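PDB 4S1H: pyridoxal kinase from Entamoeba histolytica, which probably transfers the terminal phosphate of ATP to pyridoxal, making pyridoxal 5'-phosphate. Local coordinates for residues 163-168 / 176-181; 191-196 / 232-237; 128-133 / 148-153; 107-112 / 222-227. One frame throughout, in Å; residues are numbered along the deposited sequence.

Contact 1 (163-168 / 176-181); sequences KACHIL and ILVTSI. With ADP (adenosine-5'-diphosphate), chain C.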
loop_
_atom_site.group_PDB
_atom_site.type_symbol
_atom_site.label_atom_id
_atom_site.label_comp_id
_atom_site.label_asym_id
_atom_site.label_seq_id
_atom_site.Cartn_x
_atom_site.Cartn_y
_atom_site.Cartn_z
ATOM N N LYS A 163 -12.484 7.458 34.077
ATOM C CA LYS A 163 -13.513 8.502 34.063
ATOM C C LYS A 163 -13.843 8.996 32.645
ATOM O O LYS A 163 -15.012 9.206 32.308
ATOM C CB LYS A 163 -13.087 9.687 34.935
ATOM C CG LYS A 163 -12.889 9.393 36.395
ATOM C CD LYS A 163 -12.475 10.683 37.117
ATOM C CE LYS A 163 -12.131 10.534 38.585
ATOM N NZ LYS A 163 -11.707 11.855 39.145
ATOM N N ALA A 164 -12.818 9.151 31.804
ATOM C CA ALA A 164 -13.034 9.619 30.454
ATOM C C ALA A 164 -13.726 8.518 29.632
ATOM O O ALA A 164 -14.605 8.813 28.809
ATOM C CB ALA A 164 -11.715 10.046 29.819
ATOM N N CYS A 165 -13.348 7.256 29.855
ATOM C CA CYS A 165 -13.997 6.139 29.120
ATOM C C CYS A 165 -15.482 6.093 29.451
ATOM O O CYS A 165 -16.304 5.819 28.583
ATOM C CB CYS A 165 -13.365 4.791 29.456
ATOM S SG CYS A 165 -11.760 4.535 28.659
ATOM N N HIS A 166 -15.825 6.345 30.705
ATOM C CA HIS A 166 -17.237 6.375 31.082
ATOM C C HIS A 166 -18.065 7.272 30.147
ATOM O O HIS A 166 -19.134 6.863 29.640
ATOM C CB HIS A 166 -17.365 6.800 32.534
ATOM C CG HIS A 166 -18.782 6.942 32.995
ATOM N ND1 HIS A 166 -19.581 5.845 33.248
ATOM C CD2 HIS A 166 -19.569 8.033 33.142
ATOM C CE1 HIS A 166 -20.785 6.257 33.608
ATOM N NE2 HIS A 166 -20.805 7.579 33.553
ATOM N N ILE A 167 -17.546 8.472 29.890
ATOM C CA ILE A 167 -18.261 9.474 29.119
ATOM C C ILE A 167 -18.589 8.879 27.737
ATOM O O ILE A 167 -19.716 8.971 27.241
ATOM C CB ILE A 167 -17.409 10.753 28.920
ATOM C CG1 ILE A 167 -17.151 11.487 30.262
ATOM C CG2 ILE A 167 -18.044 11.690 27.912
ATOM C CD1 ILE A 167 -18.377 12.037 30.951
ATOM N N LEU A 168 -17.613 8.199 27.167
ATOM C CA LEU A 168 -17.799 7.623 25.834
ATOM C C LEU A 168 -18.675 6.383 25.828
ATOM O O LEU A 168 -19.462 6.199 24.896
ATOM C CB LEU A 168 -16.444 7.330 25.199
ATOM C CG LEU A 168 -15.576 8.559 25.015
ATOM C CD1 LEU A 168 -14.339 8.118 24.228
ATOM C CD2 LEU A 168 -16.263 9.729 24.316
ATOM N N ILE A 176 -13.256 0.468 24.463
ATOM C CA ILE A 176 -12.267 1.520 24.320
ATOM C C ILE A 176 -10.947 0.925 24.740
ATOM O O ILE A 176 -10.801 0.502 25.884
ATOM C CB ILE A 176 -12.589 2.773 25.149
ATOM C CG1 ILE A 176 -13.996 3.346 24.815
ATOM C CG2 ILE A 176 -11.529 3.835 24.963
ATOM C CD1 ILE A 176 -14.527 4.227 25.910
ATOM N N LEU A 177 -9.992 0.880 23.822
ATOM C CA LEU A 177 -8.650 0.452 24.083
ATOM C C LEU A 177 -7.804 1.723 24.124
ATOM O O LEU A 177 -7.542 2.332 23.101
ATOM C CB LEU A 177 -8.160 -0.493 22.957
ATOM C CG LEU A 177 -6.847 -1.189 23.224
ATOM C CD1 LEU A 177 -6.956 -2.193 24.365
ATOM C CD2 LEU A 177 -6.331 -1.877 21.972
ATOM N N VAL A 178 -7.394 2.132 25.323
ATOM C CA VAL A 178 -6.525 3.279 25.500
ATOM C C VAL A 178 -5.098 2.763 25.381
ATOM O O VAL A 178 -4.639 2.000 26.202
ATOM C CB VAL A 178 -6.755 3.987 26.861
ATOM C CG1 VAL A 178 -5.980 5.292 26.844
ATOM C CG2 VAL A 178 -8.231 4.232 27.102
ATOM N N THR A 179 -4.432 3.138 24.305
ATOM C CA THR A 179 -3.236 2.401 23.834
ATOM C C THR A 179 -1.988 2.793 24.609
ATOM O O THR A 179 -0.982 2.068 24.570
ATOM C CB THR A 179 -2.991 2.588 22.319
ATOM O OG1 THR A 179 -2.840 3.968 21.975
ATOM C CG2 THR A 179 -4.151 2.025 21.529
ATOM N N SER A 180 -2.009 3.965 25.222
ATOM C CA SER A 180 -0.869 4.419 25.998
ATOM C C SER A 180 -1.271 5.463 26.998
ATOM O O SER A 180 -1.893 6.468 26.648
ATOM C CB SER A 180 0.272 4.979 25.124
ATOM O OG SER A 180 -0.129 6.018 24.264
ATOM N N ILE A 181 -0.942 5.165 28.250
ATOM C CA ILE A 181 -1.066 6.074 29.376
ATOM C C ILE A 181 0.289 6.032 30.073
ATOM O O ILE A 181 0.736 4.972 30.493
ATOM C CB ILE A 181 -2.160 5.633 30.366
ATOM C CG1 ILE A 181 -3.516 5.509 29.677
ATOM C CG2 ILE A 181 -2.216 6.607 31.549
ATOM C CD1 ILE A 181 -4.516 4.643 30.426
HETATM P PB ADP C . 0.086 6.374 18.897
HETATM O O1B ADP C . 0.567 7.423 19.874
HETATM O O2B ADP C . 0.929 6.296 17.635
HETATM O O3B ADP C . -1.398 6.445 18.705
HETATM P PA ADP C . 0.881 4.659 21.096
HETATM O O1A ADP C . -0.289 4.518 22.032
HETATM O O2A ADP C . 1.956 5.646 21.410
HETATM O O3A ADP C . 0.334 4.951 19.598
HETATM O "O5'" ADP C . 1.565 3.247 20.883
HETATM C "C5'" ADP C . 0.874 2.083 20.479
HETATM C "C4'" ADP C . 1.573 0.918 21.119
HETATM O "O4'" ADP C . 2.939 0.902 20.705
HETATM C "C3'" ADP C . 1.599 1.045 22.638
HETATM O "O3'" ADP C . 0.453 0.424 23.230
HETATM C "C2'" ADP C . 2.894 0.378 22.988
HETATM O "O2'" ADP C . 2.703 -1.028 23.063
HETATM C "C1'" ADP C . 3.803 0.667 21.807
HETATM N N9 ADP C . 4.726 1.813 21.989
HETATM C C8 ADP C . 4.651 3.054 21.492
HETATM N N7 ADP C . 5.715 3.808 21.865
HETATM C C5 ADP C . 6.498 3.021 22.615
HETATM C C6 ADP C . 7.792 3.165 23.324
HETATM N N6 ADP C . 8.439 4.349 23.293
HETATM N N1 ADP C . 8.256 2.091 23.996
HETATM C C2 ADP C . 7.589 0.902 24.026
HETATM N N3 ADP C . 6.414 0.703 23.395
HETATM C C4 ADP C . 5.843 1.709 22.691
#
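Cys165 and Leu168 of the helix meet Ile176 and Val178 of the strand; the side chains meet by apolar contact, with no hydrogen bond across. The sulfur of Cys165 touches two branch methyls. Cys165 SG lies 3.8 Å from Ile176 CG2 and 3.9 Å from Val178 CG2. The other arm of Ile176 reaches further along the helix. Ile176 CD1 sits 3.7 Å from Leu168 CB and 3.6 Å from the carbonyl O of Cys165. Thus CG2 meets the sulfur of Cys165, while CD1 lies against both Cys165 and Leu168. The segments run at 145°, closer to antiparallel than to perpendicular. This is helix-on-sheet packing in the ribokinase-like alpha/beta fold, with helix 158-170 laid against strand 175-183. The CB of Leu177 leaves on the side away from the helix, and its side chain touches Leu189 and Cys191 of strand 186-193. Further along the strand lies the nucleotide. Two hydroxyls grip one phosphate oxygen of ADP: Thr179 OG1 donates to O1A at 2.6 Å, and Ser180 OG donates to it at 2.7 Å. In both residues the hydroxyl stands between the backbone N and the carbonyl carbon (chi1 58° and 55°), which turns it to the phosphate. The ribose is held as well, since O3' of ADP donates to Thr179 O at 2.6 Å. Asn143, Ile209 and Gly217 supply further hydrogen bonds to ADP.

Contact 2 (191-196 / 232-237); sequences CSFKDT and IPLEHA
Pro233 O accepts the N-H of Ala237 at 2.9 Å, closing the turn that carries Leu234 against Cys191 and Phe193. Pro233 is the N-cap of helix 234-250. The contact joins the start of this helix to strand 186-193 of the four-stranded antiparallel sheet in the ribokinase-like fold. There is no hydrogen bond across it. Leu234 does the touching with one methyl, CD2. Its CG is anti to the backbone N (chi1 -176°), which sends the branch out from the helix to the strand. Phe193 comes from the opposite direction and meets this methyl with the far end of its ring. Phe193 CZ is 3.9 Å and Phe193 CE2 is 4.0 Å from Leu234 CD2. Val175 of the neighbouring strand also touches Cys191, Phe193 and Leu234, and Leu224 of helix 216-229 packs on Leu234. Cys191 touches the same methyl more loosely, with its SG 4.1 Å from Leu234 CD2.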
loop_
_atom_site.group_PDB
_atom_site.type_symbol
_atom_site.label_atom_id
_atom_site.label_comp_id
_atom_site.label_asym_id
_atom_site.label_seq_id
_atom_site.Cartn_x
_atom_site.Cartn_y
_atom_site.Cartn_z
ATOM N N CYS A 191 -8.022 -1.552 28.597
ATOM C CA CYS A 191 -9.155 -2.002 27.782
ATOM C C CYS A 191 -10.393 -1.917 28.646
ATOM O O CYS A 191 -10.468 -2.593 29.682
ATOM C CB CYS A 191 -8.974 -3.418 27.316
ATOM S SG CYS A 191 -10.102 -3.831 25.975
ATOM N N SER A 192 -11.334 -1.071 28.233
ATOM C CA SER A 192 -12.500 -0.733 29.036
ATOM C C SER A 192 -13.742 -1.112 28.228
ATOM O O SER A 192 -13.864 -0.745 27.067
ATOM C CB SER A 192 -12.521 0.759 29.298
ATOM O OG SER A 192 -13.690 1.190 29.995
ATOM N N PHE A 193 -14.697 -1.761 28.903
ATOM C CA PHE A 193 -15.939 -2.231 28.299
ATOM C C PHE A 193 -17.138 -1.494 28.880
ATOM O O PHE A 193 -17.236 -1.270 30.119
ATOM C CB PHE A 193 -16.126 -3.728 28.503
ATOM C CG PHE A 193 -15.074 -4.554 27.866
ATOM C CD1 PHE A 193 -13.892 -4.821 28.525
ATOM C CD2 PHE A 193 -15.269 -5.069 26.583
ATOM C CE1 PHE A 193 -12.910 -5.587 27.952
ATOM C CE2 PHE A 193 -14.279 -5.841 25.993
ATOM C CZ PHE A 193 -13.094 -6.092 26.661
ATOM N N LYS A 194 -18.065 -1.106 28.013
ATOM C CA LYS A 194 -19.375 -0.585 28.451
ATOM C C LYS A 194 -20.122 -1.631 29.272
ATOM O O LYS A 194 -20.729 -1.312 30.314
ATOM C CB LYS A 194 -20.214 -0.166 27.236
ATOM C CG LYS A 194 -21.625 0.331 27.539
ATOM C CD LYS A 194 -22.341 0.776 26.278
ATOM C CE LYS A 194 -23.786 1.142 26.549
ATOM N NZ LYS A 194 -23.922 2.394 27.344
ATOM N N ASP A 195 -20.063 -2.875 28.811
ATOM C CA ASP A 195 -20.744 -3.973 29.492
ATOM C C ASP A 195 -19.731 -4.739 30.340
ATOM O O ASP A 195 -19.031 -5.631 29.849
ATOM C CB ASP A 195 -21.379 -4.890 28.430
ATOM C CG ASP A 195 -22.034 -6.115 29.026
ATOM O OD1 ASP A 195 -21.975 -6.289 30.270
ATOM O OD2 ASP A 195 -22.578 -6.919 28.247
ATOM N N THR A 196 -19.660 -4.381 31.616
ATOM C CA THR A 196 -18.746 -5.012 32.550
ATOM C C THR A 196 -19.319 -6.271 33.211
ATOM O O THR A 196 -18.582 -7.002 33.865
ATOM C CB THR A 196 -18.373 -4.022 33.652
ATOM O OG1 THR A 196 -19.571 -3.577 34.312
ATOM C CG2 THR A 196 -17.665 -2.834 33.036
ATOM N N ILE A 232 -9.534 -14.545 16.802
ATOM C CA ILE A 232 -8.863 -14.569 18.134
ATOM C C ILE A 232 -9.653 -13.677 19.101
ATOM O O ILE A 232 -9.980 -12.559 18.744
ATOM C CB ILE A 232 -7.395 -14.079 18.013
ATOM C CG1 ILE A 232 -6.631 -14.915 16.981
ATOM C CG2 ILE A 232 -6.650 -14.099 19.338
ATOM C CD1 ILE A 232 -6.688 -16.401 17.207
ATOM N N PRO A 233 -9.948 -14.159 20.325
ATOM C CA PRO A 233 -10.585 -13.268 21.312
ATOM C C PRO A 233 -9.778 -12.012 21.567
ATOM O O PRO A 233 -8.542 -12.037 21.541
ATOM C CB PRO A 233 -10.654 -14.129 22.585
ATOM C CG PRO A 233 -10.590 -15.541 22.101
ATOM C CD PRO A 233 -9.702 -15.499 20.883
ATOM N N LEU A 234 -10.485 -10.915 21.787
ATOM C CA LEU A 234 -9.878 -9.611 21.973
ATOM C C LEU A 234 -8.663 -9.569 22.872
ATOM O O LEU A 234 -7.672 -8.961 22.489
ATOM C CB LEU A 234 -10.928 -8.586 22.399
ATOM C CG LEU A 234 -10.454 -7.142 22.531
ATOM C CD1 LEU A 234 -10.048 -6.624 21.162
ATOM C CD2 LEU A 234 -11.567 -6.311 23.108
ATOM N N GLU A 235 -8.748 -10.152 24.086
ATOM C CA GLU A 235 -7.625 -10.168 25.039
ATOM C C GLU A 235 -6.353 -10.701 24.407
ATOM O O GLU A 235 -5.281 -10.117 24.569
ATOM C CB GLU A 235 -7.917 -11.035 26.272
ATOM C CG GLU A 235 -8.784 -10.389 27.303
ATOM C CD GLU A 235 -8.903 -11.254 28.550
ATOM O OE1 GLU A 235 -8.021 -12.129 28.752
ATOM O OE2 GLU A 235 -9.892 -11.076 29.285
ATOM N N HIS A 236 -6.490 -11.822 23.710
ATOM C CA HIS A 236 -5.353 -12.488 23.083
ATOM C C HIS A 236 -4.883 -11.698 21.859
ATOM O O HIS A 236 -3.663 -11.607 21.638
ATOM C CB HIS A 236 -5.717 -13.947 22.769
ATOM C CG HIS A 236 -6.056 -14.752 23.995
ATOM N ND1 HIS A 236 -5.093 -15.301 24.813
ATOM C CD2 HIS A 236 -7.245 -15.034 24.578
ATOM C CE1 HIS A 236 -5.676 -15.916 25.828
ATOM N NE2 HIS A 236 -6.981 -15.755 25.718
ATOM N N ALA A 237 -5.815 -11.104 21.089
ATOM C CA ALA A 237 -5.467 -10.262 19.934
ATOM C C ALA A 237 -4.647 -9.058 20.392
ATOM O O ALA A 237 -3.624 -8.731 19.818
ATOM C CB ALA A 237 -6.712 -9.812 19.165
#

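Contact 3 (128-133 / 148-153); sequences DSMKEL and SFLTGL
Lys131 sets off with CG anti to its carbonyl carbon (chi1 -68°) and then runs extended alongside Leu150, the two chains pointing in opposite senses. The contact is a helix-to-helix packing in the ribokinase-like fold, between helix 124-133 and the C-terminal part of helix 144-151. The CD2 methyl of Leu150 touches both Met130 and Lys131. Leu150 CD2 lies 3.9 Å from Met130 CG and 4.1 Å from Lys131 CG. Beyond CG, the lysine passes over the carbonyls at the helix end. Lys131 CE is 3.4 Å from Phe149 O and 3.6 Å from Leu150 O. NZ makes no hydrogen bond across the contact, but a positive charge near these C-terminal carbonyls is probably favourable. Gly152 departs from helical geometry, with positive phi. Ser148 OG donates to Leu153 O at 2.5 Å, from above the carbonyl plane. Thr151 forms an ST turn: its OG1 accepts from Leu153 N at 3.3 Å, with an N-H...O angle of 154°.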
loop_
_atom_site.group_PDB
_atom_site.type_symbol
_atom_site.label_atom_id
_atom_site.label_comp_id
_atom_site.label_asym_id
_atom_site.label_seq_id
_atom_site.Cartn_x
_atom_site.Cartn_y
_atom_site.Cartn_z
ATOM N N ASP A 128 -13.987 17.779 16.492
ATOM C CA ASP A 128 -15.426 17.742 16.685
ATOM C C ASP A 128 -16.115 16.721 15.787
ATOM O O ASP A 128 -17.034 16.020 16.221
ATOM C CB ASP A 128 -16.039 19.134 16.490
ATOM C CG ASP A 128 -15.579 20.115 17.545
ATOM O OD1 ASP A 128 -15.238 19.684 18.672
ATOM O OD2 ASP A 128 -15.541 21.312 17.224
ATOM N N SER A 129 -15.653 16.600 14.539
ATOM C CA SER A 129 -16.230 15.626 13.632
ATOM C C SER A 129 -15.889 14.205 14.087
ATOM O O SER A 129 -16.716 13.310 13.980
ATOM C CB SER A 129 -15.798 15.890 12.175
ATOM O OG SER A 129 -14.428 15.631 11.959
ATOM N N MET A 130 -14.679 13.996 14.598
ATOM C CA MET A 130 -14.305 12.694 15.172
ATOM C C MET A 130 -15.172 12.301 16.373
ATOM O O MET A 130 -15.430 11.122 16.577
ATOM C CB MET A 130 -12.839 12.694 15.581
ATOM C CG MET A 130 -12.247 11.337 15.931
ATOM S SD MET A 130 -12.285 10.088 14.612
ATOM C CE MET A 130 -12.139 11.085 13.112
ATOM N N LYS A 131 -15.599 13.275 17.176
ATOM C CA LYS A 131 -16.506 12.981 18.286
ATOM C C LYS A 131 -17.807 12.364 17.811
ATOM O O LYS A 131 -18.430 11.573 18.557
ATOM C CB LYS A 131 -16.769 14.244 19.117
ATOM C CG LYS A 131 -15.579 14.764 19.894
ATOM C CD LYS A 131 -15.965 16.046 20.631
ATOM C CE LYS A 131 -14.890 16.493 21.601
ATOM N NZ LYS A 131 -15.392 17.572 22.495
ATOM N N GLU A 132 -18.212 12.680 16.572
ATOM C CA GLU A 132 -19.395 12.076 15.972
ATOM C C GLU A 132 -19.093 10.733 15.345
ATOM O O GLU A 132 -19.846 9.789 15.527
ATOM C CB GLU A 132 -20.045 13.024 14.956
ATOM C CG GLU A 132 -20.692 14.280 15.558
ATOM C CD GLU A 132 -21.698 13.994 16.679
ATOM O OE1 GLU A 132 -22.560 13.105 16.509
ATOM O OE2 GLU A 132 -21.622 14.656 17.738
ATOM N N LEU A 133 -17.975 10.633 14.638
ATOM C CA LEU A 133 -17.608 9.355 14.019
ATOM C C LEU A 133 -17.459 8.198 15.037
ATOM O O LEU A 133 -17.905 7.104 14.800
ATOM C CB LEU A 133 -16.306 9.504 13.200
ATOM C CG LEU A 133 -15.846 8.256 12.439
ATOM C CD1 LEU A 133 -16.908 7.751 11.476
ATOM C CD2 LEU A 133 -14.557 8.546 11.703
ATOM N N SER A 148 -8.380 12.322 25.818
ATOM C CA SER A 148 -8.618 13.619 26.414
ATOM C C SER A 148 -9.290 14.605 25.450
ATOM O O SER A 148 -10.214 15.333 25.836
ATOM C CB SER A 148 -7.293 14.177 26.927
ATOM O OG SER A 148 -7.462 15.425 27.539
ATOM N N PHE A 149 -8.848 14.630 24.203
ATOM C CA PHE A 149 -9.466 15.490 23.182
ATOM C C PHE A 149 -10.898 15.089 22.845
ATOM O O PHE A 149 -11.696 15.950 22.519
ATOM C CB PHE A 149 -8.641 15.525 21.873
ATOM C CG PHE A 149 -7.293 16.195 21.998
ATOM C CD1 PHE A 149 -7.083 17.238 22.906
ATOM C CD2 PHE A 149 -6.231 15.812 21.175
ATOM C CE1 PHE A 149 -5.844 17.854 23.020
ATOM C CE2 PHE A 149 -4.988 16.435 21.290
ATOM C CZ PHE A 149 -4.797 17.454 22.212
ATOM N N LEU A 150 -11.214 13.803 22.922
ATOM C CA LEU A 150 -12.549 13.333 22.606
ATOM C C LEU A 150 -13.543 13.554 23.730
ATOM O O LEU A 150 -14.748 13.464 23.487
ATOM C CB LEU A 150 -12.523 11.842 22.261
ATOM C CG LEU A 150 -11.802 11.473 20.997
ATOM C CD1 LEU A 150 -11.575 9.961 20.963
ATOM C CD2 LEU A 150 -12.603 11.966 19.794
ATOM N N THR A 151 -13.070 13.812 24.957
ATOM C CA THR A 151 -13.949 13.950 26.122
ATOM C C THR A 151 -13.879 15.313 26.825
ATOM O O THR A 151 -14.793 15.683 27.591
ATOM C CB THR A 151 -13.644 12.874 27.173
ATOM O OG1 THR A 151 -12.286 13.000 27.612
ATOM C CG2 THR A 151 -13.874 11.515 26.626
ATOM N N GLY A 152 -12.798 16.064 26.604
ATOM C CA GLY A 152 -12.557 17.296 27.348
ATOM C C GLY A 152 -12.056 17.090 28.765
ATOM O O GLY A 152 -12.067 18.031 29.570
ATOM N N LEU A 153 -11.640 15.866 29.100
ATOM C CA LEU A 153 -11.111 15.531 30.425
ATOM C C LEU A 153 -9.606 15.281 30.322
ATOM O O LEU A 153 -9.101 14.775 29.324
ATOM C CB LEU A 153 -11.795 14.266 30.948
ATOM C CG LEU A 153 -13.278 14.339 31.322
ATOM C CD1 LEU A 153 -13.715 13.113 32.103
ATOM C CD2 LEU A 153 -13.581 15.592 32.133
#

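Contact 4 (107-112 / 222-227); sequences YFLCDP and YILLSW. With MG (magnesium ion), chain D.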
loop_
_atom_site.group_PDB
_atom_site.type_symbol
_atom_site.label_atom_id
_atom_site.label_comp_id
_atom_site.label_asym_id
_atom_site.label_seq_id
_atom_site.Cartn_x
_atom_site.Cartn_y
_atom_site.Cartn_z
ATOM N N TYR A 107 -18.018 -4.879 11.653
ATOM C CA TYR A 107 -17.239 -4.501 12.817
ATOM C C TYR A 107 -16.365 -3.278 12.465
ATOM O O TYR A 107 -15.473 -3.349 11.621
ATOM C CB TYR A 107 -16.387 -5.687 13.273
ATOM C CG TYR A 107 -15.641 -5.514 14.591
ATOM C CD1 TYR A 107 -16.239 -5.845 15.814
ATOM C CD2 TYR A 107 -14.316 -5.073 14.619
ATOM C CE1 TYR A 107 -15.541 -5.701 17.013
ATOM C CE2 TYR A 107 -13.614 -4.919 15.819
ATOM C CZ TYR A 107 -14.228 -5.246 17.008
ATOM O OH TYR A 107 -13.530 -5.106 18.190
ATOM N N PHE A 108 -16.615 -2.151 13.126
ATOM C CA PHE A 108 -15.917 -0.905 12.842
ATOM C C PHE A 108 -14.959 -0.558 13.961
ATOM O O PHE A 108 -15.378 -0.311 15.104
ATOM C CB PHE A 108 -16.945 0.185 12.576
ATOM C CG PHE A 108 -16.386 1.586 12.427
ATOM C CD1 PHE A 108 -15.088 1.844 11.969
ATOM C CD2 PHE A 108 -17.196 2.678 12.763
ATOM C CE1 PHE A 108 -14.630 3.148 11.834
ATOM C CE2 PHE A 108 -16.743 3.966 12.580
ATOM C CZ PHE A 108 -15.463 4.206 12.114
ATOM N N LEU A 109 -13.672 -0.610 13.652
ATOM C CA LEU A 109 -12.607 -0.124 14.514
ATOM C C LEU A 109 -12.265 1.288 14.083
ATOM O O LEU A 109 -11.748 1.503 12.981
ATOM C CB LEU A 109 -11.372 -1.035 14.416
ATOM C CG LEU A 109 -10.197 -0.760 15.375
ATOM C CD1 LEU A 109 -9.261 -1.958 15.370
ATOM C CD2 LEU A 109 -9.425 0.497 15.056
ATOM N N CYS A 110 -12.535 2.257 14.933
ATOM C CA CYS A 110 -12.211 3.646 14.699
ATOM C C CYS A 110 -10.941 3.968 15.460
ATOM O O CYS A 110 -10.906 3.885 16.695
ATOM C CB CYS A 110 -13.358 4.567 15.124
ATOM S SG CYS A 110 -13.041 6.315 14.827
ATOM N N ASP A 111 -9.888 4.304 14.744
ATOM C CA ASP A 111 -8.638 4.723 15.371
ATOM C C ASP A 111 -8.542 6.231 15.205
ATOM O O ASP A 111 -8.140 6.713 14.153
ATOM C CB ASP A 111 -7.488 4.041 14.628
ATOM C CG ASP A 111 -6.182 4.188 15.312
ATOM O OD1 ASP A 111 -6.167 4.427 16.539
ATOM O OD2 ASP A 111 -5.133 3.976 14.636
ATOM N N PRO A 112 -8.952 6.995 16.218
ATOM C CA PRO A 112 -8.933 8.444 16.096
ATOM C C PRO A 112 -7.487 8.923 16.140
ATOM O O PRO A 112 -6.774 8.608 17.071
ATOM C CB PRO A 112 -9.735 8.901 17.301
ATOM C CG PRO A 112 -9.555 7.832 18.324
ATOM C CD PRO A 112 -9.289 6.549 17.569
ATOM N N TYR A 222 -3.672 -2.297 13.076
ATOM C CA TYR A 222 -3.830 -3.320 12.014
ATOM C C TYR A 222 -3.438 -4.730 12.443
ATOM O O TYR A 222 -4.054 -5.689 12.006
ATOM C CB TYR A 222 -3.115 -2.903 10.726
ATOM C CG TYR A 222 -3.805 -1.709 10.125
ATOM C CD1 TYR A 222 -5.047 -1.841 9.473
ATOM C CD2 TYR A 222 -3.254 -0.453 10.221
ATOM C CE1 TYR A 222 -5.704 -0.724 8.945
ATOM C CE2 TYR A 222 -3.908 0.660 9.700
ATOM C CZ TYR A 222 -5.124 0.511 9.079
ATOM O OH TYR A 222 -5.779 1.594 8.555
ATOM N N ILE A 223 -2.495 -4.861 13.370
ATOM C CA ILE A 223 -2.180 -6.207 13.886
ATOM C C ILE A 223 -3.364 -6.703 14.742
ATOM O O ILE A 223 -3.816 -7.840 14.580
ATOM C CB ILE A 223 -0.864 -6.269 14.682
ATOM C CG1 ILE A 223 0.327 -5.869 13.781
ATOM C CG2 ILE A 223 -0.640 -7.693 15.192
ATOM C CD1 ILE A 223 1.641 -5.655 14.515
ATOM N N LEU A 224 -3.828 -5.850 15.649
ATOM C CA LEU A 224 -5.023 -6.175 16.465
ATOM C C LEU A 224 -6.226 -6.591 15.615
ATOM O O LEU A 224 -6.799 -7.664 15.800
ATOM C CB LEU A 224 -5.395 -4.958 17.314
ATOM C CG LEU A 224 -6.726 -5.031 18.055
ATOM C CD1 LEU A 224 -6.704 -6.188 19.029
ATOM C CD2 LEU A 224 -6.969 -3.698 18.732
ATOM N N LEU A 225 -6.549 -5.776 14.602
ATOM C CA LEU A 225 -7.668 -6.086 13.692
ATOM C C LEU A 225 -7.471 -7.386 12.950
ATOM O O LEU A 225 -8.408 -8.166 12.824
ATOM C CB LEU A 225 -7.839 -4.981 12.653
ATOM C CG LEU A 225 -9.000 -5.194 11.687
ATOM C CD1 LEU A 225 -10.328 -4.938 12.384
ATOM C CD2 LEU A 225 -8.807 -4.323 10.460
ATOM N N SER A 226 -6.252 -7.634 12.445
ATOM C CA SER A 226 -5.978 -8.885 11.729
ATOM C C SER A 226 -6.307 -10.091 12.628
ATOM O O SER A 226 -6.946 -11.021 12.187
ATOM C CB SER A 226 -4.542 -8.956 11.240
ATOM O OG SER A 226 -4.303 -7.900 10.328
ATOM N N TRP A 227 -5.892 -10.063 13.902
ATOM C CA TRP A 227 -6.175 -11.191 14.788
ATOM C C TRP A 227 -7.671 -11.303 15.144
ATOM O O TRP A 227 -8.194 -12.394 15.190
ATOM C CB TRP A 227 -5.343 -11.124 16.063
ATOM C CG TRP A 227 -3.917 -11.475 15.875
ATOM C CD1 TRP A 227 -2.858 -10.731 16.242
ATOM C CD2 TRP A 227 -3.384 -12.680 15.280
ATOM N NE1 TRP A 227 -1.691 -11.383 15.921
ATOM C CE2 TRP A 227 -1.990 -12.575 15.316
ATOM C CE3 TRP A 227 -3.958 -13.842 14.725
ATOM C CZ2 TRP A 227 -1.139 -13.562 14.795
ATOM C CZ3 TRP A 227 -3.113 -14.821 14.185
ATOM C CH2 TRP A 227 -1.718 -14.680 14.233
HETATM MG MG MG D . -4.746 4.622 17.927
HETATM O O HOH W 1 -3.175 4.861 16.386
HETATM O O HOH W 2 -4.976 6.583 17.965
HETATM O O HOH W 3 -4.285 2.361 17.750
HETATM O O HOH W 4 -3.332 4.674 19.413
#
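The flat groups beside the packing of Leu109 on Leu224 and Leu225 are a carboxylate and a peptide carbonyl, not stacked rings. Asp111 binds the magnesium ion through one carboxylate oxygen, OD1, at 2.0 Å. The other, Asp111 OD2, is 3.4 Å from the metal. This OD2 is 2.8 Å from water 1, which probably donates to it, and has a weak hydrogen bond with Thr221 OG1. Water 1 is itself a magnesium ligand, so the carboxylate meets the ion directly through OD1 and probably through water 1 at OD2. In the helix, Tyr222 O is gripped on opposite faces of its carbonyl plane. Ser226 N donates from one face at 3.0 Å, and Ser226 OG from the other at 2.8 Å. The contact proper is a loose apolar one. Leu109 CD1 lies 4.3 Å from Leu225 CB and 4.4 Å from Leu224 CD2. CG of Leu109 is anti to the backbone N (chi1 -174°), and the branch extends toward the helix. Three more waters and Thr141 complete the coordination of magnesium. One of them, water 2, also donates to Pro112 O. The ion sits near the C-terminal end of strand 107-110, in the mainly parallel sheet of the ribokinase-like fold, with helix 216-229 packed against that strand.

How the contacts relate
Contacts 1 and 4 are buried, and each carries a ligand just past its apolar packing: ADP in contact 1, magnesium in contact 4. Contacts 2 and 3 are only partly buried, and neither holds a ligand. Contacts 1 and 2 share one antiparallel sheet, joined by the probable hydrogen bond from Ser192 N to Ile176 O. Contacts 2 and 4 use consecutive helices, where Ala237 packs on Leu224 and Trp227. Contact 3 backs onto contact 4 through Met130 on Pro112 and Cys110, and onto contact 1 through Thr151 on Leu168. A charged chain joins the packing in contact 3, whereas aliphatic, aromatic or sulfur groups make the others.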